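Local structure of rutinosidase (Aspergillus niger, 6I1A) at residues A[139-143]-A[154-158]; A[164-168]-A[221-226]; A[194-198]-A[210-215]. The protein hydrolyses rutinosides as a secreted glycoside hydrolase of family 5, and probably also takes part in beta-glucan metabolism. All blocks are in the same frame, centred on the assembly; numbering follows the deposited sequence.

Interaction 1 (A[139-143]-A[154-158]); sequences LPGGV and HWYWF. With NAG (2-acetamido-2-deoxy-beta-D-glucopyranose), chain D.
Two backbone hydrogen bonds join Gly141 and Gly142 to Tyr156 and Trp157. Trp157 N donates to Gly142 O over 3.2 Å. The bond from Tyr156 N to Gly141 O is weak, its N-H...O angle only 127°. Both acceptors belong to the last two residues of a type II beta turn, Leu139 to Gly142. With no side chain on the glycines to run into Trp157 N or His154 O, the backbones close up until Gly141 CA and Trp157 CA are 4.4 Å apart; the positive phi of both is a second reason for glycine. Two CA-H...O contacts reinforce the pairing. Gly142 CA meets His154 O at 3.3 Å, and Trp155 CA approaches Gly142 O, so this one oxygen receives an N-H and a C-H from the facing chain. The apolar part is centred on the Trp157 indole, whose CG is anti to the backbone N (chi1 179°), which brings the ring against Leu139 and Val143. Val143 CG1 lies over one face, 4.0 Å from the centroid of the five-membered ring of Trp157, a CH-pi contact. Leu139 runs beside the indole in the same direction, its CD1 3.6 Å from Trp157 NE1. Carbonyl oxygens meet ring edges as well: Pro140 O is 3.2 Å from Trp157 CD1, near the ring plane, and Val143 O is 3.3 Å from Phe158 CE2. Both segments belong to the long loop between strand 131-136 and helix 161-179. Trp157 NE1 is hydrogen-bonded to Ser167 OG of that helix, and the indole makes edge-to-face pairs with Trp218 and Tyr222 of helix 213-233.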
loop_
_atom_site.group_PDB
_atom_site.type_symbol
_atom_site.label_atom_id
_atom_site.label_comp_id
_atom_site.label_asym_id
_atom_site.label_seq_id
_atom_site.Cartn_x
_atom_site.Cartn_y
_atom_site.Cartn_z
ATOM N N LEU A 139 -2.821 23.544 12.019
ATOM C CA LEU A 139 -3.143 23.869 13.445
ATOM C C LEU A 139 -1.848 24.305 14.111
ATOM O O LEU A 139 -0.746 23.983 13.675
ATOM C CB LEU A 139 -3.729 22.670 14.182
ATOM C CG LEU A 139 -5.085 22.182 13.687
ATOM C CD1 LEU A 139 -5.477 20.895 14.400
ATOM C CD2 LEU A 139 -6.151 23.275 13.847
ATOM N N PRO A 140 -1.967 25.110 15.202
ATOM C CA PRO A 140 -0.809 25.608 15.910
ATOM C C PRO A 140 0.187 24.515 16.277
ATOM O O PRO A 140 -0.186 23.456 16.797
ATOM C CB PRO A 140 -1.425 26.303 17.145
ATOM C CG PRO A 140 -2.787 26.777 16.633
ATOM C CD PRO A 140 -3.233 25.636 15.742
ATOM N N GLY A 141 1.458 24.726 15.926
ATOM C CA GLY A 141 2.571 23.836 16.214
ATOM C C GLY A 141 2.907 22.864 15.080
ATOM O O GLY A 141 4.033 22.412 15.025
ATOM N N GLY A 142 1.954 22.630 14.199
ATOM C CA GLY A 142 2.257 21.801 13.028
ATOM C C GLY A 142 1.798 20.368 13.220
ATOM O O GLY A 142 2.204 19.720 14.190
ATOM N N VAL A 143 1.008 19.865 12.262
ATOM C CA VAL A 143 0.410 18.528 12.410
ATOM C C VAL A 143 1.056 17.464 11.505
ATOM O O VAL A 143 0.649 16.297 11.644
ATOM C CB VAL A 143 -1.107 18.522 12.173
ATOM C CG1 VAL A 143 -1.841 19.475 13.126
ATOM C CG2 VAL A 143 -1.455 18.875 10.768
ATOM N N HIS A 154 7.600 21.180 11.197
ATOM C CA HIS A 154 6.828 21.412 12.438
ATOM C C HIS A 154 5.890 20.247 12.731
ATOM O O HIS A 154 4.913 20.063 11.987
ATOM C CB HIS A 154 6.030 22.708 12.396
ATOM C CG HIS A 154 6.823 23.971 12.347
ATOM N ND1 HIS A 154 6.241 25.185 12.738
ATOM C CD2 HIS A 154 8.076 24.252 11.951
ATOM C CE1 HIS A 154 7.127 26.138 12.515
ATOM N NE2 HIS A 154 8.277 25.639 12.073
ATOM N N TRP A 155 6.166 19.536 13.799
ATOM C CA TRP A 155 5.298 18.465 14.357
ATOM C C TRP A 155 4.954 18.729 15.822
ATOM O O TRP A 155 4.539 17.842 16.511
ATOM C CB TRP A 155 5.964 17.099 14.210
ATOM C CG TRP A 155 6.066 16.464 12.859
ATOM C CD1 TRP A 155 5.123 15.636 12.310
ATOM C CD2 TRP A 155 7.185 16.500 11.965
ATOM N NE1 TRP A 155 5.601 15.144 11.138
ATOM C CE2 TRP A 155 6.853 15.648 10.890
ATOM C CE3 TRP A 155 8.432 17.139 11.966
ATOM C CZ2 TRP A 155 7.707 15.398 9.808
ATOM C CZ3 TRP A 155 9.285 16.871 10.921
ATOM C CH2 TRP A 155 8.928 16.029 9.851
ATOM N N TYR A 156 5.109 19.996 16.231
ATOM C CA TYR A 156 4.998 20.337 17.650
ATOM C C TYR A 156 3.589 20.189 18.205
ATOM O O TYR A 156 3.417 20.116 19.453
ATOM C CB TYR A 156 5.492 21.778 17.912
ATOM C CG TYR A 156 6.900 22.060 17.405
ATOM C CD1 TYR A 156 7.999 21.538 18.113
ATOM C CD2 TYR A 156 7.171 22.748 16.250
ATOM C CE1 TYR A 156 9.308 21.797 17.688
ATOM C CE2 TYR A 156 8.476 23.015 15.811
ATOM C CZ TYR A 156 9.528 22.493 16.529
ATOM O OH TYR A 156 10.818 22.709 16.067
ATOM N N TRP A 157 2.569 20.159 17.365
ATOM C CA TRP A 157 1.177 20.040 17.830
ATOM C C TRP A 157 0.950 18.790 18.691
ATOM O O TRP A 157 0.194 18.822 19.671
ATOM C CB TRP A 157 0.266 20.033 16.625
ATOM C CG TRP A 157 -1.200 19.894 16.901
ATOM C CD1 TRP A 157 -2.064 20.919 17.129
ATOM C CD2 TRP A 157 -1.977 18.695 16.827
ATOM N NE1 TRP A 157 -3.333 20.426 17.271
ATOM C CE2 TRP A 157 -3.325 19.066 17.039
ATOM C CE3 TRP A 157 -1.706 17.358 16.561
ATOM C CZ2 TRP A 157 -4.378 18.159 17.089
ATOM C CZ3 TRP A 157 -2.759 16.462 16.548
ATOM C CH2 TRP A 157 -4.073 16.850 16.757
ATOM N N PHE A 158 1.553 17.663 18.305
ATOM C CA PHE A 158 1.316 16.398 18.979
ATOM C C PHE A 158 1.704 16.472 20.470
ATOM O O PHE A 158 2.831 16.914 20.791
ATOM C CB PHE A 158 2.078 15.240 18.325
ATOM C CG PHE A 158 1.502 14.882 16.975
ATOM C CD1 PHE A 158 0.485 13.954 16.899
ATOM C CD2 PHE A 158 2.036 15.411 15.817
ATOM C CE1 PHE A 158 -0.113 13.671 15.675
ATOM C CE2 PHE A 158 1.477 15.072 14.584
ATOM C CZ PHE A 158 0.425 14.188 14.532
HETATM C C1 NAG D . 4.279 23.276 23.169
HETATM C C2 NAG D . 4.854 23.630 24.534
HETATM C C3 NAG D . 5.390 25.065 24.416
HETATM C C4 NAG D . 6.379 25.148 23.295
HETATM C C5 NAG D . 5.806 24.725 21.938
HETATM C C6 NAG D . 6.861 24.609 20.831
HETATM C C7 NAG D . 3.890 22.649 26.527
HETATM C C8 NAG D . 2.743 22.757 27.471
HETATM N N2 NAG D . 3.870 23.541 25.564
HETATM O O3 NAG D . 6.142 25.365 25.638
HETATM O O4 NAG D . 6.796 26.536 23.102
HETATM O O5 NAG D . 5.241 23.420 22.125
HETATM O O6 NAG D . 6.129 24.483 19.606
HETATM O O7 NAG D . 4.809 21.824 26.617
#

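Interaction 2 (A[164-168]-A[221-226]); sequences FNYSM and KYIRAV. With NAG (2-acetamido-2-deoxy-beta-D-glucopyranose), chain E.
Two neighbouring helices on the outside of the TIM barrel, 161-179 and 213-233, pack together where Phe164 and Met168 of the first meet Tyr222 and Ala225 of the second. The axes of the two short helical segments approach to 11.1 Å and cross at -32°. With chi1 near trans (-171°), the Phe164 ring extends across to the partner helix, where it is held between two side chains. The edge of Tyr222 points at one face in a T-shaped pair, centroids 6.0 Å apart and planes at 85°. On the opposite face lies Lys221, its CE 4.1 Å from the centroid of the Phe164 ring as a CH-pi contact; the ammonium group stands farther off and adds at most a weak attraction. Ala225 CB meets the ring edge, 3.9 Å from Phe164 CZ. The helices follow strands 131-136 and 187-190, adjacent and parallel in the barrel sheet, so their shared direction is that of successive beta-alpha units. One turn on from Phe164, Met168, bent at chi2 and chi3, runs antiparallel to the Tyr222 side chain in a Met-aromatic contact, its SD oblique to the ring and 4.0 Å from Tyr222 CE1. The same sulfur touches Ala225 CB and Val226 CG2, while Met168 CE rests 3.6 Å from Ala225 O. Ser167 CB lies 3.7 Å from Tyr222 CE1; the Tyr222 hydroxyl itself is hydrogen-bonded to Pro191 O. Asn165 carries an N-linked sugar through its ND2, on a side of helix 161-179 that does not meet 221-226.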
loop_
_atom_site.group_PDB
_atom_site.type_symbol
_atom_site.label_atom_id
_atom_site.label_comp_id
_atom_site.label_asym_id
_atom_site.label_seq_id
_atom_site.Cartn_x
_atom_site.Cartn_y
_atom_site.Cartn_z
ATOM N N PHE A 164 -2.931 22.299 21.734
ATOM C CA PHE A 164 -4.291 21.720 21.839
ATOM C C PHE A 164 -5.284 22.839 22.137
ATOM O O PHE A 164 -6.323 22.991 21.507
ATOM C CB PHE A 164 -4.308 20.592 22.853
ATOM C CG PHE A 164 -5.581 19.805 22.867
ATOM C CD1 PHE A 164 -6.732 20.264 23.484
ATOM C CD2 PHE A 164 -5.615 18.584 22.204
ATOM C CE1 PHE A 164 -7.882 19.495 23.444
ATOM C CE2 PHE A 164 -6.756 17.819 22.205
ATOM C CZ PHE A 164 -7.877 18.292 22.824
ATOM N N ASN A 165 -4.959 23.639 23.142
ATOM C CA ASN A 165 -5.854 24.700 23.636
ATOM C C ASN A 165 -6.086 25.753 22.541
ATOM O O ASN A 165 -7.197 26.185 22.293
ATOM C CB ASN A 165 -5.227 25.428 24.837
ATOM C CG ASN A 165 -5.420 24.668 26.117
ATOM O OD1 ASN A 165 -5.971 23.569 26.165
ATOM N ND2 ASN A 165 -4.974 25.304 27.205
ATOM N N TYR A 166 -5.021 26.149 21.833
ATOM C CA TYR A 166 -5.197 27.179 20.778
ATOM C C TYR A 166 -5.901 26.563 19.545
ATOM O O TYR A 166 -6.669 27.242 18.889
ATOM C CB TYR A 166 -3.883 27.840 20.410
ATOM C CG TYR A 166 -3.386 28.799 21.474
ATOM C CD1 TYR A 166 -4.106 29.916 21.840
ATOM C CD2 TYR A 166 -2.192 28.565 22.079
ATOM C CE1 TYR A 166 -3.600 30.814 22.789
ATOM C CE2 TYR A 166 -1.669 29.434 23.007
ATOM C CZ TYR A 166 -2.383 30.542 23.379
ATOM O OH TYR A 166 -1.780 31.379 24.318
ATOM N N SER A 167 -5.766 25.255 19.326
ATOM C CA SER A 167 -6.571 24.563 18.307
ATOM C C SER A 167 -8.058 24.646 18.631
ATOM O O SER A 167 -8.914 24.884 17.738
ATOM C CB SER A 167 -6.146 23.121 18.087
ATOM O OG SER A 167 -4.775 22.988 17.716
ATOM N N MET A 168 -8.411 24.446 19.913
ATOM C CA MET A 168 -9.804 24.537 20.294
ATOM C C MET A 168 -10.287 25.972 20.178
ATOM O O MET A 168 -11.434 26.180 19.808
ATOM C CB MET A 168 -9.957 24.015 21.723
ATOM C CG MET A 168 -9.756 22.492 21.842
ATOM S SD MET A 168 -10.650 21.472 20.699
ATOM C CE MET A 168 -12.332 21.845 21.162
ATOM N N LYS A 221 -8.145 12.230 20.734
ATOM C CA LYS A 221 -8.451 13.148 21.847
ATOM C C LYS A 221 -8.976 14.460 21.267
ATOM O O LYS A 221 -9.950 15.035 21.753
ATOM C CB LYS A 221 -7.187 13.352 22.696
ATOM C CG LYS A 221 -7.295 14.369 23.804
ATOM C CD LYS A 221 -5.931 14.682 24.425
ATOM C CE LYS A 221 -5.928 15.913 25.315
ATOM N NZ LYS A 221 -6.762 15.633 26.501
ATOM N N TYR A 222 -8.287 14.972 20.238
ATOM C CA TYR A 222 -8.666 16.265 19.635
ATOM C C TYR A 222 -10.013 16.146 18.948
ATOM O O TYR A 222 -10.889 17.006 19.145
ATOM C CB TYR A 222 -7.583 16.697 18.655
ATOM C CG TYR A 222 -7.931 17.910 17.856
ATOM C CD1 TYR A 222 -8.105 19.135 18.439
ATOM C CD2 TYR A 222 -8.122 17.819 16.465
ATOM C CE1 TYR A 222 -8.389 20.257 17.669
ATOM C CE2 TYR A 222 -8.444 18.936 15.698
ATOM C CZ TYR A 222 -8.568 20.168 16.295
ATOM O OH TYR A 222 -8.829 21.286 15.576
ATOM N N ILE A 223 -10.211 15.123 18.117
ATOM C CA ILE A 223 -11.499 15.021 17.389
ATOM C C ILE A 223 -12.670 14.840 18.377
ATOM O O ILE A 223 -13.748 15.410 18.186
ATOM C CB ILE A 223 -11.476 13.919 16.339
ATOM C CG1 ILE A 223 -10.368 14.159 15.288
ATOM C CG2 ILE A 223 -12.858 13.816 15.693
ATOM C CD1 ILE A 223 -10.571 15.422 14.471
ATOM N N ARG A 224 -12.462 14.063 19.404
ATOM C CA ARG A 224 -13.514 13.908 20.446
ATOM C C ARG A 224 -13.798 15.266 21.078
ATOM O O ARG A 224 -14.988 15.568 21.317
ATOM C CB ARG A 224 -13.059 12.887 21.488
ATOM C CG ARG A 224 -13.216 11.463 21.027
ATOM C CD ARG A 224 -12.742 10.479 22.082
ATOM N NE ARG A 224 -13.230 9.151 21.730
ATOM C CZ ARG A 224 -12.690 8.010 22.108
ATOM N NH1 ARG A 224 -13.231 6.866 21.687
ATOM N NH2 ARG A 224 -11.627 7.977 22.923
ATOM N N ALA A 225 -12.791 16.068 21.377
ATOM C CA ALA A 225 -13.038 17.395 21.933
ATOM C C ALA A 225 -13.799 18.307 20.966
ATOM O O ALA A 225 -14.676 19.112 21.375
ATOM C CB ALA A 225 -11.767 18.034 22.369
ATOM N N VAL A 226 -13.439 18.249 19.672
ATOM C CA VAL A 226 -14.133 19.073 18.667
ATOM C C VAL A 226 -15.603 18.624 18.528
ATOM O O VAL A 226 -16.485 19.456 18.496
ATOM C CB VAL A 226 -13.414 19.006 17.302
ATOM C CG1 VAL A 226 -14.323 19.648 16.246
ATOM C CG2 VAL A 226 -12.049 19.668 17.407
HETATM C C1 NAG E . -5.237 24.801 28.546
HETATM C C2 NAG E . -4.173 25.341 29.538
HETATM C C3 NAG E . -4.653 24.942 30.955
HETATM C C4 NAG E . -6.068 25.349 31.229
HETATM C C5 NAG E . -6.957 24.800 30.118
HETATM C C6 NAG E . -8.391 25.185 30.320
HETATM C C7 NAG E . -1.867 25.366 28.762
HETATM C C8 NAG E . -0.645 24.548 28.573
HETATM N N2 NAG E . -2.914 24.724 29.290
HETATM O O3 NAG E . -3.717 25.422 31.966
HETATM O O4 NAG E . -6.470 24.691 32.503
HETATM O O5 NAG E . -6.500 25.393 28.885
HETATM O O6 NAG E . -8.451 26.587 30.355
HETATM O O7 NAG E . -1.924 26.560 28.384
#

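Interaction 3 (A[194-198]-A[210-215]); sequences EPADN and ALTDHG. With NAG (2-acetamido-2-deoxy-beta-D-glucopyranose), chain F; EDO (1,2-ethanediol), chain K.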
loop_
_atom_site.group_PDB
_atom_site.type_symbol
_atom_site.label_atom_id
_atom_site.label_comp_id
_atom_site.label_asym_id
_atom_site.label_seq_id
_atom_site.Cartn_x
_atom_site.Cartn_y
_atom_site.Cartn_z
ATOM N N GLU A 194 -4.735 15.810 7.338
ATOM C CA GLU A 194 -3.535 14.983 7.145
ATOM C C GLU A 194 -2.560 15.084 8.323
ATOM O O GLU A 194 -1.356 15.294 8.127
ATOM C CB GLU A 194 -2.879 15.296 5.800
ATOM C CG GLU A 194 -3.751 14.983 4.625
ATOM C CD GLU A 194 -3.084 15.273 3.283
ATOM O OE1 GLU A 194 -1.883 15.597 3.211
ATOM O OE2 GLU A 194 -3.788 14.998 2.227
ATOM N N PRO A 195 -3.025 14.806 9.562
ATOM C CA PRO A 195 -2.075 14.696 10.665
ATOM C C PRO A 195 -1.148 13.504 10.423
ATOM O O PRO A 195 -1.598 12.421 9.991
ATOM C CB PRO A 195 -2.990 14.479 11.895
ATOM C CG PRO A 195 -4.234 13.826 11.305
ATOM C CD PRO A 195 -4.392 14.459 9.950
ATOM N N ALA A 196 0.133 13.648 10.734
ATOM C CA ALA A 196 1.140 12.590 10.527
ATOM C C ALA A 196 2.305 12.845 11.461
ATOM O O ALA A 196 2.845 13.941 11.421
ATOM C CB ALA A 196 1.551 12.562 9.094
ATOM N N ASP A 197 2.658 11.826 12.252
ATOM C CA ASP A 197 3.779 11.923 13.196
ATOM C C ASP A 197 4.924 11.025 12.796
ATOM O O ASP A 197 5.921 10.947 13.594
ATOM C CB ASP A 197 3.374 11.616 14.637
ATOM C CG ASP A 197 2.985 10.190 14.837
ATOM O OD1 ASP A 197 2.626 9.538 13.857
ATOM O OD2 ASP A 197 3.003 9.712 16.007
ATOM N N ASN A 198 4.861 10.293 11.679
ATOM C CA ASN A 198 5.908 9.284 11.347
ATOM C C ASN A 198 6.387 9.475 9.925
ATOM O O ASN A 198 6.883 8.479 9.317
ATOM C CB ASN A 198 5.417 7.884 11.567
ATOM C CG ASN A 198 6.537 6.877 11.558
ATOM O OD1 ASN A 198 7.618 7.147 12.087
ATOM N ND2 ASN A 198 6.292 5.719 10.909
ATOM N N ALA A 210 2.125 6.635 8.084
ATOM C CA ALA A 210 2.442 8.056 8.350
ATOM C C ALA A 210 1.981 8.456 9.750
ATOM O O ALA A 210 2.474 9.493 10.240
ATOM C CB ALA A 210 1.752 8.897 7.338
ATOM N N LEU A 211 1.143 7.701 10.404
ATOM C CA LEU A 211 0.590 8.039 11.747
ATOM C C LEU A 211 0.715 6.829 12.654
ATOM O O LEU A 211 0.128 5.765 12.325
ATOM C CB LEU A 211 -0.848 8.541 11.583
ATOM C CG LEU A 211 -1.561 8.999 12.879
ATOM C CD1 LEU A 211 -0.909 10.291 13.430
ATOM C CD2 LEU A 211 -3.043 9.218 12.633
ATOM N N THR A 212 1.459 6.976 13.734
ATOM C CA THR A 212 1.611 5.899 14.744
ATOM C C THR A 212 0.364 5.789 15.619
ATOM O O THR A 212 -0.475 6.681 15.647
ATOM C CB THR A 212 2.834 6.086 15.641
ATOM O OG1 THR A 212 2.569 7.171 16.546
ATOM C CG2 THR A 212 4.075 6.387 14.842
ATOM N N ASP A 213 0.212 4.663 16.340
ATOM C CA ASP A 213 -0.897 4.536 17.295
ATOM C C ASP A 213 -0.820 5.624 18.365
ATOM O O ASP A 213 -1.873 6.155 18.769
ATOM C CB ASP A 213 -0.890 3.143 17.950
ATOM C CG ASP A 213 -1.567 2.039 17.124
ATOM O OD1 ASP A 213 -2.398 2.294 16.158
ATOM O OD2 ASP A 213 -1.273 0.876 17.449
ATOM N N HIS A 214 0.375 5.994 18.806
ATOM C CA HIS A 214 0.546 7.067 19.801
ATOM C C HIS A 214 0.015 8.394 19.211
ATOM O O HIS A 214 -0.721 9.120 19.884
ATOM C CB HIS A 214 2.035 7.157 20.121
ATOM C CG HIS A 214 2.438 8.012 21.254
ATOM N ND1 HIS A 214 3.320 9.088 21.088
ATOM C CD2 HIS A 214 2.158 7.937 22.577
ATOM C CE1 HIS A 214 3.545 9.643 22.272
ATOM N NE2 HIS A 214 2.804 8.992 23.197
ATOM N N GLY A 215 0.450 8.748 18.000
ATOM C CA GLY A 215 -0.061 9.964 17.368
ATOM C C GLY A 215 -1.539 9.882 17.134
ATOM O O GLY A 215 -2.229 10.885 17.312
HETATM C C1 NAG F . 7.351 4.722 10.820
HETATM C C2 NAG F . 6.798 3.300 10.993
HETATM C C3 NAG F . 7.966 2.298 10.676
HETATM C C4 NAG F . 8.552 2.564 9.312
HETATM C C5 NAG F . 9.066 3.985 9.266
HETATM C C6 NAG F . 9.654 4.339 7.933
HETATM C C7 NAG F . 4.981 3.019 12.587
HETATM C C8 NAG F . 4.622 2.711 14.028
HETATM N N2 NAG F . 6.265 3.107 12.320
HETATM O O3 NAG F . 7.394 0.966 10.665
HETATM O O4 NAG F . 9.732 1.712 9.155
HETATM O O5 NAG F . 7.914 4.855 9.524
HETATM O O6 NAG F . 10.345 5.589 7.956
HETATM O O7 NAG F . 4.104 3.239 11.737
HETATM C C1 EDO K . -0.426 15.551 0.106
HETATM O O1 EDO K . -0.930 16.498 1.004
HETATM C C2 EDO K . -1.547 14.837 -0.566
HETATM O O2 EDO K . -2.241 13.897 0.302
#
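Asp197 grips Thr212 with both carboxylate oxygens. OD1 accepts from Thr212 N at 2.8 Å in a nearly straight bond (169°), and OD2 accepts a hydrogen bond from the Thr212 OG1 hydroxyl at 2.6 Å; each oxygen uses its syn lone pair. A chi1 of 67° turns the Asp197 carboxyl back over its own backbone to this position. Ala210 contributes its carbonyl: Asn198 N donates to Ala210 O at 2.9 Å from well above the carbonyl plane, and the methyl groups meet, Ala210 CB lying 4.1 Å from Ala196 CB. Leu211 lays CD1 beside the carboxylate, 3.6 Å from Asp197 OD1. Asn198, whose ND2 carries a glycan and is hydrogen-bonded to Leu209 O, packs its CB on Thr212 CG2. Thr212 is the N-cap of helix 213-233, its OG1 accepting from Gly215 N at 3.0 Å, so the contact joins the loop after barrel strand 187-190 to the start of that helix. Its hydroxyl is therefore fixed in rotation, donating to Asp197 and accepting from the first turn, so that Asp197 acts as a second-shell partner of the cap. A carboxylate set so close to a helix N-terminus would probably be favoured in its ionised form.

Along the chain, interaction 1 comes first and closes a ten-residue loop within the long connection between strand 131-136 and helix 161-179. Interaction 2 then opens on that helix and closes on helix 213-233, spanning strand 187-190. Interaction 3 is nested inside this span: it closes the eleven-residue loop between 194-198 and 210-215, folding the chain after strand 187-190 onto the start of helix 213-233. Interaction 1 touches both others: Leu139 CD1 packs on Tyr222 OH of interaction 2, and Val143 O lies 2.8 Å from Ala196 N of interaction 3, a probable hydrogen bond. Interactions 2 and 3 share helix 213-233 without touching. Two successive beta-alpha loops and their helices are thus tied together.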